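Local coordinates for protein probable fumarate reductase Ifc3 (Shewanella frigidimarina, PDB 1QO8) that catalyses the essentially one-way reduction of fumarate to succinate in vitro, using FAD and four covalently bound heme c groups, at residues A[326-331]-A[403-408]; A[361-364]-A[369-372]; A[373-378]-A[424-429]. One frame throughout, in Å; residues are numbered along the deposited sequence.

Interaction 1. Residues A[326-331]-A[403-408]; sequences KDMTSS and AILKQP. With FAD (flavin-adenine dinucleotide), chain G.
M328 and L405 make the main contact between the loop that leads into strand 329-330 and the C-terminal part of helix 397-405. From CB, which makes no contact with L405, the methionine runs outward in an extended chain. CG lies 4.1 Å from L405 CD1 and hardly farther from L405 CD2. SD stands farther from CD1, and the terminal CE comes closer again, 3.6 Å from L405 CD1. The two side chains cross at about a right angle, and CG and CE both come to CD1 from the same side. The extended chain, with M328 chi2 and chi3 both near anti (-163° and 173°), brings CE back towards CD1. L405 CD2 is near the backbone as well as M328 CG, 4.3 Å from D327 O. Both side chains also rest on P496 of strand 489-505. Beyond L405, Q407 NE2 reaches back to donate to A403 O, 3.1 Å away at 158°, with the oxygen in the Q407 amide plane. At the other end S331 OG, hydrogen-bonded to H499 ND1, lies 3.4 Å from the flavin methyl C8M. The arrangement is consistent with the clamp domain of flavocytochrome c fumarate reductases, whose sheet reaches down to the flavin.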
loop_
_atom_site.group_PDB
_atom_site.type_symbol
_atom_site.label_atom_id
_atom_site.label_comp_id
_atom_site.label_asym_id
_atom_site.label_seq_id
_atom_site.Cartn_x
_atom_site.Cartn_y
_atom_site.Cartn_z
ATOM N N LYS A 326 6.610 -0.212 -13.199
ATOM C CA LYS A 326 6.428 -1.604 -13.538
ATOM C C LYS A 326 7.296 -2.093 -14.718
ATOM O O LYS A 326 7.291 -3.318 -14.886
ATOM C CB LYS A 326 4.997 -2.000 -13.898
ATOM C CG LYS A 326 4.387 -1.402 -15.148
ATOM C CD LYS A 326 3.071 -2.109 -15.400
ATOM C CE LYS A 326 1.999 -1.279 -16.000
ATOM N NZ LYS A 326 2.040 -1.074 -17.478
ATOM N N ASP A 327 7.811 -1.232 -15.573
ATOM C CA ASP A 327 8.627 -1.674 -16.701
ATOM C C ASP A 327 10.122 -1.504 -16.413
ATOM O O ASP A 327 10.908 -1.634 -17.323
ATOM C CB ASP A 327 8.254 -0.804 -17.937
ATOM C CG ASP A 327 6.843 -1.100 -18.428
ATOM O OD1 ASP A 327 6.530 -2.261 -18.794
ATOM O OD2 ASP A 327 5.956 -0.215 -18.475
ATOM N N MET A 328 10.547 -1.171 -15.195
ATOM C CA MET A 328 11.936 -1.154 -14.828
ATOM C C MET A 328 12.494 -2.595 -14.745
ATOM O O MET A 328 11.689 -3.477 -14.595
ATOM C CB MET A 328 11.972 -0.503 -13.436
ATOM C CG MET A 328 11.634 1.021 -13.535
ATOM S SD MET A 328 12.199 1.716 -12.020
ATOM C CE MET A 328 11.897 3.548 -12.431
ATOM N N THR A 329 13.804 -2.826 -14.843
ATOM C CA THR A 329 14.422 -4.048 -14.438
ATOM C C THR A 329 14.630 -4.064 -12.905
ATOM O O THR A 329 13.927 -3.354 -12.207
ATOM C CB THR A 329 15.907 -4.177 -14.919
ATOM O OG1 THR A 329 16.388 -3.143 -15.734
ATOM C CG2 THR A 329 16.126 -5.590 -15.262
ATOM N N SER A 330 15.720 -4.699 -12.411
ATOM C CA SER A 330 15.949 -4.588 -10.965
ATOM C C SER A 330 17.398 -4.977 -10.857
ATOM O O SER A 330 17.804 -5.788 -11.706
ATOM C CB SER A 330 15.092 -5.688 -10.179
ATOM O OG SER A 330 15.658 -5.561 -8.802
ATOM N N SER A 331 18.139 -4.572 -9.877
ATOM C CA SER A 331 19.461 -5.087 -9.701
ATOM C C SER A 331 19.451 -6.295 -8.733
ATOM O O SER A 331 20.512 -6.606 -8.273
ATOM C CB SER A 331 20.146 -3.908 -8.990
ATOM O OG SER A 331 19.280 -3.809 -7.849
ATOM N N ALA A 403 13.111 9.732 -18.378
ATOM C CA ALA A 403 13.234 9.798 -19.849
ATOM C C ALA A 403 13.603 8.466 -20.492
ATOM O O ALA A 403 13.194 8.170 -21.606
ATOM C CB ALA A 403 14.283 10.846 -20.250
ATOM N N ILE A 404 14.432 7.623 -19.868
ATOM C CA ILE A 404 14.634 6.277 -20.408
ATOM C C ILE A 404 13.274 5.548 -20.549
ATOM O O ILE A 404 13.036 5.003 -21.623
ATOM C CB ILE A 404 15.646 5.454 -19.587
ATOM C CG1 ILE A 404 17.077 6.088 -19.545
ATOM C CG2 ILE A 404 15.675 4.101 -20.260
ATOM C CD1 ILE A 404 17.973 5.558 -18.462
ATOM N N LEU A 405 12.390 5.519 -19.563
ATOM C CA LEU A 405 11.114 4.818 -19.609
ATOM C C LEU A 405 10.210 5.334 -20.722
ATOM O O LEU A 405 9.406 4.516 -21.198
ATOM C CB LEU A 405 10.349 4.864 -18.247
ATOM C CG LEU A 405 11.229 4.158 -17.165
ATOM C CD1 LEU A 405 10.752 4.373 -15.736
ATOM C CD2 LEU A 405 11.217 2.648 -17.427
ATOM N N LYS A 406 10.381 6.580 -21.174
ATOM C CA LYS A 406 9.639 7.130 -22.294
ATOM C C LYS A 406 10.236 6.735 -23.656
ATOM O O LYS A 406 9.566 7.022 -24.646
ATOM C CB LYS A 406 9.615 8.650 -22.321
ATOM C CG LYS A 406 9.095 9.308 -21.057
ATOM C CD LYS A 406 9.027 10.832 -21.250
ATOM C CE LYS A 406 7.607 11.277 -21.391
ATOM N NZ LYS A 406 7.020 12.047 -20.261
ATOM N N GLN A 407 11.419 6.114 -23.686
ATOM C CA GLN A 407 11.957 5.747 -25.007
ATOM C C GLN A 407 11.368 4.403 -25.459
ATOM O O GLN A 407 11.008 3.601 -24.601
ATOM C CB GLN A 407 13.502 5.615 -24.992
ATOM C CG GLN A 407 14.195 6.869 -24.430
ATOM C CD GLN A 407 13.776 8.105 -25.226
ATOM O OE1 GLN A 407 13.958 8.157 -26.428
ATOM N NE2 GLN A 407 13.183 9.086 -24.568
ATOM N N PRO A 408 11.361 4.135 -26.751
ATOM C CA PRO A 408 11.001 2.865 -27.321
ATOM C C PRO A 408 11.699 1.657 -26.738
ATOM O O PRO A 408 12.938 1.645 -26.692
ATOM C CB PRO A 408 11.374 2.917 -28.811
ATOM C CG PRO A 408 11.834 4.312 -29.049
ATOM C CD PRO A 408 11.702 5.128 -27.798
HETATM P PA FAD G . 18.404 -10.332 1.857
HETATM O O1A FAD G . 19.898 -10.252 1.917
HETATM O O2A FAD G . 17.749 -10.261 0.673
HETATM O O5B FAD G . 18.164 -11.852 2.174
HETATM C C5B FAD G . 16.816 -12.425 2.425
HETATM C C4B FAD G . 16.964 -14.028 2.472
HETATM O O4B FAD G . 15.551 -14.493 2.732
HETATM C C3B FAD G . 17.271 -14.611 1.053
HETATM O O3B FAD G . 18.403 -15.332 0.860
HETATM C C2B FAD G . 15.886 -15.130 0.519
HETATM O O2B FAD G . 15.962 -16.270 -0.371
HETATM C C1B FAD G . 15.310 -15.617 1.795
HETATM N N9A FAD G . 13.843 -15.694 1.776
HETATM C C8A FAD G . 12.949 -14.851 1.166
HETATM N N7A FAD G . 11.721 -15.285 1.251
HETATM C C5A FAD G . 11.790 -16.481 1.958
HETATM C C6A FAD G . 10.795 -17.492 2.307
HETATM N N6A FAD G . 9.525 -17.395 2.026
HETATM N N1A FAD G . 11.283 -18.528 3.034
HETATM C C2A FAD G . 12.623 -18.720 3.284
HETATM N N3A FAD G . 13.608 -17.846 2.978
HETATM C C4A FAD G . 13.116 -16.777 2.297
HETATM N N1 FAD G . 22.804 -1.392 0.972
HETATM C C2 FAD G . 23.739 -0.841 1.699
HETATM O O2 FAD G . 23.625 -0.307 2.753
HETATM N N3 FAD G . 25.107 -0.812 1.291
HETATM C C4 FAD G . 25.379 -1.425 0.072
HETATM O O4 FAD G . 26.497 -1.397 -0.359
HETATM C C4X FAD G . 24.302 -1.976 -0.747
HETATM N N5 FAD G . 24.573 -2.504 -1.951
HETATM C C5X FAD G . 23.601 -3.092 -2.687
HETATM C C6 FAD G . 23.956 -3.639 -3.928
HETATM C C7 FAD G . 22.994 -4.249 -4.695
HETATM C C7M FAD G . 23.291 -4.859 -6.028
HETATM C C8 FAD G . 21.654 -4.342 -4.172
HETATM C C8M FAD G . 20.612 -5.069 -4.967
HETATM C C9 FAD G . 21.311 -3.835 -2.945
HETATM C C9A FAD G . 22.253 -3.204 -2.168
HETATM N N10 FAD G . 22.014 -2.615 -0.910
HETATM C C10 FAD G . 22.979 -2.013 -0.199
HETATM C "C1'" FAD G . 20.786 -2.990 -0.140
HETATM C "C2'" FAD G . 21.151 -4.049 0.954
HETATM O "O2'" FAD G . 22.093 -4.902 0.221
HETATM C "C3'" FAD G . 19.886 -4.928 1.111
HETATM O "O3'" FAD G . 18.767 -4.137 1.532
HETATM C "C4'" FAD G . 20.081 -5.755 2.426
HETATM O "O4'" FAD G . 21.187 -6.653 2.104
HETATM C "C5'" FAD G . 18.789 -6.637 2.572
HETATM O "O5'" FAD G . 19.217 -7.706 3.628
HETATM P P FAD G . 18.220 -8.724 4.213
HETATM O O1P FAD G . 19.035 -9.515 5.210
HETATM O O2P FAD G . 17.143 -7.938 4.620
HETATM O O3P FAD G . 17.753 -9.443 3.044
#

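Interaction 2. Residues A[361-364]-A[369-372]; sequences PTVG and ILIS. With HEM (protoporphyrin IX containing Fe), chain C.
A single antiparallel beta bridge joins the end of strand 357-364 to the loop that follows it, a buried hairpin-like return between the heme and the substrate site. V363 and L370 form the non-hydrogen-bonded pair, and the flanking bonds establish this: I371 N donates to T362 O in the carbonyl plane, and G364 N donates to I369 O, 2.7 Å away and nearly straight at 170°. The side chains of the pair touch lightly, V363 CG2 to L370 CD2. L370 also packs on H360, which by similarity binds succinate, as does S372. On the heme side, I369 lies along a propionate arm: its CD1 is 3.6 Å from HEM CBD, while CG1 reaches the same carbon and pyrrole atom C2D. I369 also touches H83, an axial ligand of heme 4. An alanine here would lose CG1, CG2 and CD1, and would probably open a gap beside that propionate arm and leave H83 less firmly flanked. Packing is tight where I371 CD1 lies 3.2 Å from G364 N. T362 adds a side-chain bond beside the bridge, its chi1 of 54° setting OG1 between the backbone N and the carbonyl carbon: OG1 donates to I371 O over 2.7 Å and accepts from water 1 at 3.0 Å, and that water also donates to S372 O.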
loop_
_atom_site.group_PDB
_atom_site.type_symbol
_atom_site.label_atom_id
_atom_site.label_comp_id
_atom_site.label_asym_id
_atom_site.label_seq_id
_atom_site.Cartn_x
_atom_site.Cartn_y
_atom_site.Cartn_z
ATOM N N PRO A 361 18.731 4.568 -11.873
ATOM C CA PRO A 361 18.579 4.914 -13.245
ATOM C C PRO A 361 19.121 4.076 -14.338
ATOM O O PRO A 361 18.559 4.064 -15.435
ATOM C CB PRO A 361 19.061 6.385 -13.351
ATOM C CG PRO A 361 19.812 6.603 -12.113
ATOM C CD PRO A 361 19.490 5.567 -11.043
ATOM N N THR A 362 20.294 3.467 -14.351
ATOM C CA THR A 362 20.866 2.771 -15.456
ATOM C C THR A 362 21.474 1.457 -14.915
ATOM O O THR A 362 22.629 1.357 -14.419
ATOM C CB THR A 362 22.033 3.678 -16.047
ATOM O OG1 THR A 362 22.903 3.970 -14.959
ATOM C CG2 THR A 362 21.461 4.957 -16.641
ATOM N N VAL A 363 20.583 0.459 -14.743
ATOM C CA VAL A 363 20.992 -0.937 -14.423
ATOM C C VAL A 363 21.178 -1.689 -15.720
ATOM O O VAL A 363 20.358 -1.476 -16.639
ATOM C CB VAL A 363 19.821 -1.635 -13.622
ATOM C CG1 VAL A 363 20.106 -3.048 -13.259
ATOM C CG2 VAL A 363 19.660 -0.857 -12.295
ATOM N N GLY A 364 22.158 -2.612 -15.813
ATOM C CA GLY A 364 22.262 -3.308 -17.102
ATOM C C GLY A 364 21.018 -4.051 -17.478
ATOM O O GLY A 364 20.382 -4.632 -16.601
ATOM N N ILE A 369 23.488 -5.431 -13.443
ATOM C CA ILE A 369 24.402 -4.793 -12.485
ATOM C C ILE A 369 24.266 -3.270 -12.695
ATOM O O ILE A 369 23.963 -2.886 -13.833
ATOM C CB ILE A 369 25.752 -5.339 -13.017
ATOM C CG1 ILE A 369 26.033 -6.681 -12.326
ATOM C CG2 ILE A 369 26.899 -4.342 -12.957
ATOM C CD1 ILE A 369 27.225 -7.383 -12.933
ATOM N N LEU A 370 24.461 -2.456 -11.721
ATOM C CA LEU A 370 24.443 -1.021 -11.707
ATOM C C LEU A 370 25.488 -0.469 -12.729
ATOM O O LEU A 370 26.645 -0.928 -12.673
ATOM C CB LEU A 370 24.752 -0.458 -10.327
ATOM C CG LEU A 370 23.880 -0.694 -9.083
ATOM C CD1 LEU A 370 23.829 0.542 -8.158
ATOM C CD2 LEU A 370 22.436 -1.079 -9.308
ATOM N N ILE A 371 25.087 0.236 -13.752
ATOM C CA ILE A 371 26.094 1.071 -14.495
ATOM C C ILE A 371 26.141 2.404 -13.784
ATOM O O ILE A 371 25.168 3.135 -13.681
ATOM C CB ILE A 371 25.787 1.105 -15.981
ATOM C CG1 ILE A 371 26.028 -0.323 -16.527
ATOM C CG2 ILE A 371 26.794 2.025 -16.721
ATOM C CD1 ILE A 371 24.707 -0.972 -16.793
ATOM N N SER A 372 27.250 2.659 -13.105
ATOM C CA SER A 372 27.514 3.847 -12.390
ATOM C C SER A 372 27.270 5.131 -13.237
ATOM O O SER A 372 27.586 5.232 -14.423
ATOM C CB SER A 372 29.018 3.871 -11.994
ATOM O OG SER A 372 29.152 5.075 -11.254
HETATM C CHA HEM C . 30.281 -9.105 -9.913
HETATM C CHB HEM C . 31.226 -13.463 -11.834
HETATM C CHC HEM C . 27.007 -14.902 -9.973
HETATM C CHD HEM C . 25.676 -10.303 -9.199
HETATM C C1A HEM C . 30.962 -10.119 -10.531
HETATM C C2A HEM C . 32.340 -10.163 -10.992
HETATM C C3A HEM C . 32.595 -11.357 -11.507
HETATM C C4A HEM C . 31.351 -12.127 -11.420
HETATM C CMA HEM C . 33.870 -11.932 -12.169
HETATM C CAA HEM C . 33.308 -8.936 -10.935
HETATM C CBA HEM C . 34.229 -8.938 -9.699
HETATM C CGA HEM C . 33.421 -8.631 -8.459
HETATM O O1A HEM C . 33.414 -9.566 -7.591
HETATM O O2A HEM C . 32.823 -7.513 -8.359
HETATM C C1B HEM C . 30.226 -14.280 -11.322
HETATM C C2B HEM C . 30.217 -15.736 -11.333
HETATM C C3B HEM C . 29.074 -16.109 -10.787
HETATM C C4B HEM C . 28.300 -14.949 -10.435
HETATM C CMB HEM C . 31.400 -16.539 -11.848
HETATM C CAB HEM C . 28.542 -17.553 -10.390
HETATM C CBB HEM C . 29.393 -18.561 -10.179
HETATM C C1C HEM C . 26.223 -13.810 -9.683
HETATM C C2C HEM C . 24.866 -13.792 -9.151
HETATM C C3C HEM C . 24.534 -12.527 -8.911
HETATM C C4C HEM C . 25.656 -11.696 -9.274
HETATM C CMC HEM C . 24.067 -15.089 -8.982
HETATM C CAC HEM C . 23.241 -11.889 -8.286
HETATM C CBC HEM C . 22.556 -12.476 -7.309
HETATM C C1D HEM C . 26.833 -9.574 -9.287
HETATM C C2D HEM C . 26.941 -8.133 -8.974
HETATM C C3D HEM C . 28.211 -7.815 -9.160
HETATM C C4D HEM C . 28.943 -8.989 -9.591
HETATM C CMD HEM C . 25.745 -7.267 -8.530
HETATM C CAD HEM C . 28.890 -6.408 -8.993
HETATM C CBD HEM C . 29.168 -5.760 -10.326
HETATM C CGD HEM C . 29.896 -4.391 -10.350
HETATM O O1D HEM C . 29.595 -3.514 -9.517
HETATM O O2D HEM C . 30.769 -4.187 -11.217
HETATM N NA HEM C . 30.415 -11.380 -10.756
HETATM N NB HEM C . 29.030 -13.832 -10.800
HETATM N NC HEM C . 26.675 -12.508 -9.737
HETATM N ND HEM C . 28.053 -10.061 -9.662
HETATM FE FE HEM C . 28.568 -11.969 -10.158
HETATM O O HOH W 1 25.047 5.788 -15.928
#

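Interaction 3. Residues A[373-378]-A[424-429]; sequences ETVRGV and AKMVRG
The hydroxyl OG1 of T374 is met in van der Waals contact by the sulfur and the terminal methyl of M426, SD and CE each 3.7 Å from it. This is a helix-to-helix contact: helix 374-377 meets the first turn of helix 425-432, and both rest on strand 412-417, V375 through I414 and V427 through F416. M426 extends across with CG anti to its backbone N (chi1 171°), then bends at chi3 (-54°); the bend keeps CE beside the hydroxyl, and the two side chains cross at about a right angle. Within the short helical segment S372 OG accepts from T374 N, and G377 N bonds to E373 O over 3.0 Å. E373, a substrate-binding residue by similarity, turns away from helix 425-432 and forms a salt bridge through OE2 with NH2 of R397, the probable proton donor. The exposed pair T374 and M426 lies beside a buried apolar one, V375 with V427. V375 CG2, 4.2 Å from M426 SD, also touches the sulfur and so links the two pairs. At the buried end, V427 CG2 faces both methyls of one valine, standing 3.9 Å from V375 CG1 and 3.9 Å from V375 CG2.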
loop_
_atom_site.group_PDB
_atom_site.type_symbol
_atom_site.label_atom_id
_atom_site.label_comp_id
_atom_site.label_asym_id
_atom_site.label_seq_id
_atom_site.Cartn_x
_atom_site.Cartn_y
_atom_site.Cartn_z
ATOM N N GLU A 373 26.692 6.109 -12.598
ATOM C CA GLU A 373 26.453 7.456 -13.212
ATOM C C GLU A 373 27.763 8.107 -13.579
ATOM O O GLU A 373 27.812 8.825 -14.593
ATOM C CB GLU A 373 25.563 8.245 -12.262
ATOM C CG GLU A 373 26.326 8.780 -11.054
ATOM C CD GLU A 373 25.333 9.365 -10.056
ATOM O OE1 GLU A 373 24.097 9.292 -10.326
ATOM O OE2 GLU A 373 25.694 9.904 -9.012
ATOM N N THR A 374 28.906 7.701 -12.998
ATOM C CA THR A 374 30.212 8.210 -13.366
ATOM C C THR A 374 30.615 7.776 -14.771
ATOM O O THR A 374 31.523 8.455 -15.340
ATOM C CB THR A 374 31.316 7.872 -12.366
ATOM O OG1 THR A 374 31.730 6.513 -12.476
ATOM C CG2 THR A 374 30.913 8.122 -10.921
ATOM N N VAL A 375 29.972 6.780 -15.395
ATOM C CA VAL A 375 30.202 6.490 -16.793
ATOM C C VAL A 375 29.802 7.700 -17.668
ATOM O O VAL A 375 30.609 8.058 -18.549
ATOM C CB VAL A 375 29.629 5.203 -17.370
ATOM C CG1 VAL A 375 30.069 4.926 -18.804
ATOM C CG2 VAL A 375 30.105 3.994 -16.505
ATOM N N ARG A 376 28.634 8.278 -17.461
ATOM C CA ARG A 376 28.197 9.517 -18.070
ATOM C C ARG A 376 29.036 10.700 -17.534
ATOM O O ARG A 376 29.565 11.459 -18.348
ATOM C CB ARG A 376 26.689 9.716 -17.875
ATOM C CG ARG A 376 25.853 8.604 -18.522
ATOM C CD ARG A 376 24.376 8.783 -18.127
ATOM N NE ARG A 376 24.103 8.172 -16.806
ATOM C CZ ARG A 376 23.452 8.723 -15.822
ATOM N NH1 ARG A 376 23.065 9.993 -16.011
ATOM N NH2 ARG A 376 23.048 8.260 -14.675
ATOM N N GLY A 377 29.383 10.777 -16.273
ATOM C CA GLY A 377 30.156 11.883 -15.675
ATOM C C GLY A 377 31.489 12.086 -16.391
ATOM O O GLY A 377 31.948 13.191 -16.737
ATOM N N VAL A 378 32.098 10.989 -16.863
ATOM C CA VAL A 378 33.443 11.023 -17.383
ATOM C C VAL A 378 33.372 11.033 -18.877
ATOM O O VAL A 378 34.397 11.025 -19.592
ATOM C CB VAL A 378 34.378 9.944 -16.745
ATOM C CG1 VAL A 378 35.806 10.034 -17.300
ATOM C CG2 VAL A 378 34.508 9.954 -15.234
ATOM N N ALA A 424 39.046 4.612 -18.010
ATOM C CA ALA A 424 38.152 4.251 -16.877
ATOM C C ALA A 424 38.115 2.710 -16.749
ATOM O O ALA A 424 37.470 2.015 -17.529
ATOM C CB ALA A 424 36.760 4.721 -17.159
ATOM N N LYS A 425 38.900 2.226 -15.826
ATOM C CA LYS A 425 39.013 0.823 -15.452
ATOM C C LYS A 425 37.644 0.245 -15.018
ATOM O O LYS A 425 37.348 -0.879 -15.407
ATOM C CB LYS A 425 40.029 0.780 -14.328
ATOM C CG LYS A 425 39.521 1.337 -12.989
ATOM C CD LYS A 425 40.703 1.308 -12.016
ATOM C CE LYS A 425 40.226 1.501 -10.577
ATOM N NZ LYS A 425 40.017 2.968 -10.419
ATOM N N MET A 426 36.737 1.065 -14.471
ATOM C CA MET A 426 35.341 0.607 -14.291
ATOM C C MET A 426 34.684 0.118 -15.542
ATOM O O MET A 426 34.170 -1.007 -15.605
ATOM C CB MET A 426 34.525 1.733 -13.659
ATOM C CG MET A 426 33.026 1.455 -13.616
ATOM S SD MET A 426 32.133 2.896 -12.990
ATOM C CE MET A 426 32.965 3.218 -11.444
ATOM N N VAL A 427 34.867 0.639 -16.725
ATOM C CA VAL A 427 34.160 0.174 -17.916
ATOM C C VAL A 427 34.899 -1.011 -18.492
ATOM O O VAL A 427 34.325 -1.888 -19.207
ATOM C CB VAL A 427 34.226 1.462 -18.800
ATOM C CG1 VAL A 427 34.382 1.145 -20.240
ATOM C CG2 VAL A 427 33.139 2.496 -18.399
ATOM N N ARG A 428 36.214 -1.073 -18.261
ATOM C CA ARG A 428 36.989 -2.281 -18.614
ATOM C C ARG A 428 36.442 -3.482 -17.763
ATOM O O ARG A 428 36.322 -4.549 -18.334
ATOM C CB ARG A 428 38.467 -2.056 -18.415
ATOM C CG ARG A 428 39.704 -2.872 -18.624
ATOM C CD ARG A 428 40.939 -2.045 -19.095
ATOM N NE ARG A 428 40.966 -0.590 -19.020
ATOM C CZ ARG A 428 41.436 0.371 -18.233
ATOM N NH1 ARG A 428 42.164 0.280 -17.099
ATOM N NH2 ARG A 428 41.174 1.670 -18.581
ATOM N N GLY A 429 36.085 -3.258 -16.541
ATOM C CA GLY A 429 35.420 -4.284 -15.676
ATOM C C GLY A 429 34.096 -4.679 -16.334
ATOM O O GLY A 429 33.811 -5.895 -16.370
#

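From the N terminus, residues 326-331 come first, and interaction 1 closes the long loop that runs from them to 403-408. Interaction 2 is nested inside that loop, joining 361-364 to 369-372 across four residues. Interaction 3 opens immediately after it at 373-378 and closes at 424-429, past the end of the first loop, so interactions 1 and 3 cross while 2 and 3 stand in series. Interaction 2 touches both others: I404 and S331 of interaction 1 pack against P361 and L370, and S372 packs on M426 of interaction 3. Together they tie helices 374-377, 397-405 and 425-432 to the mixed sheet, with S331 near the flavin and I369 at the heme.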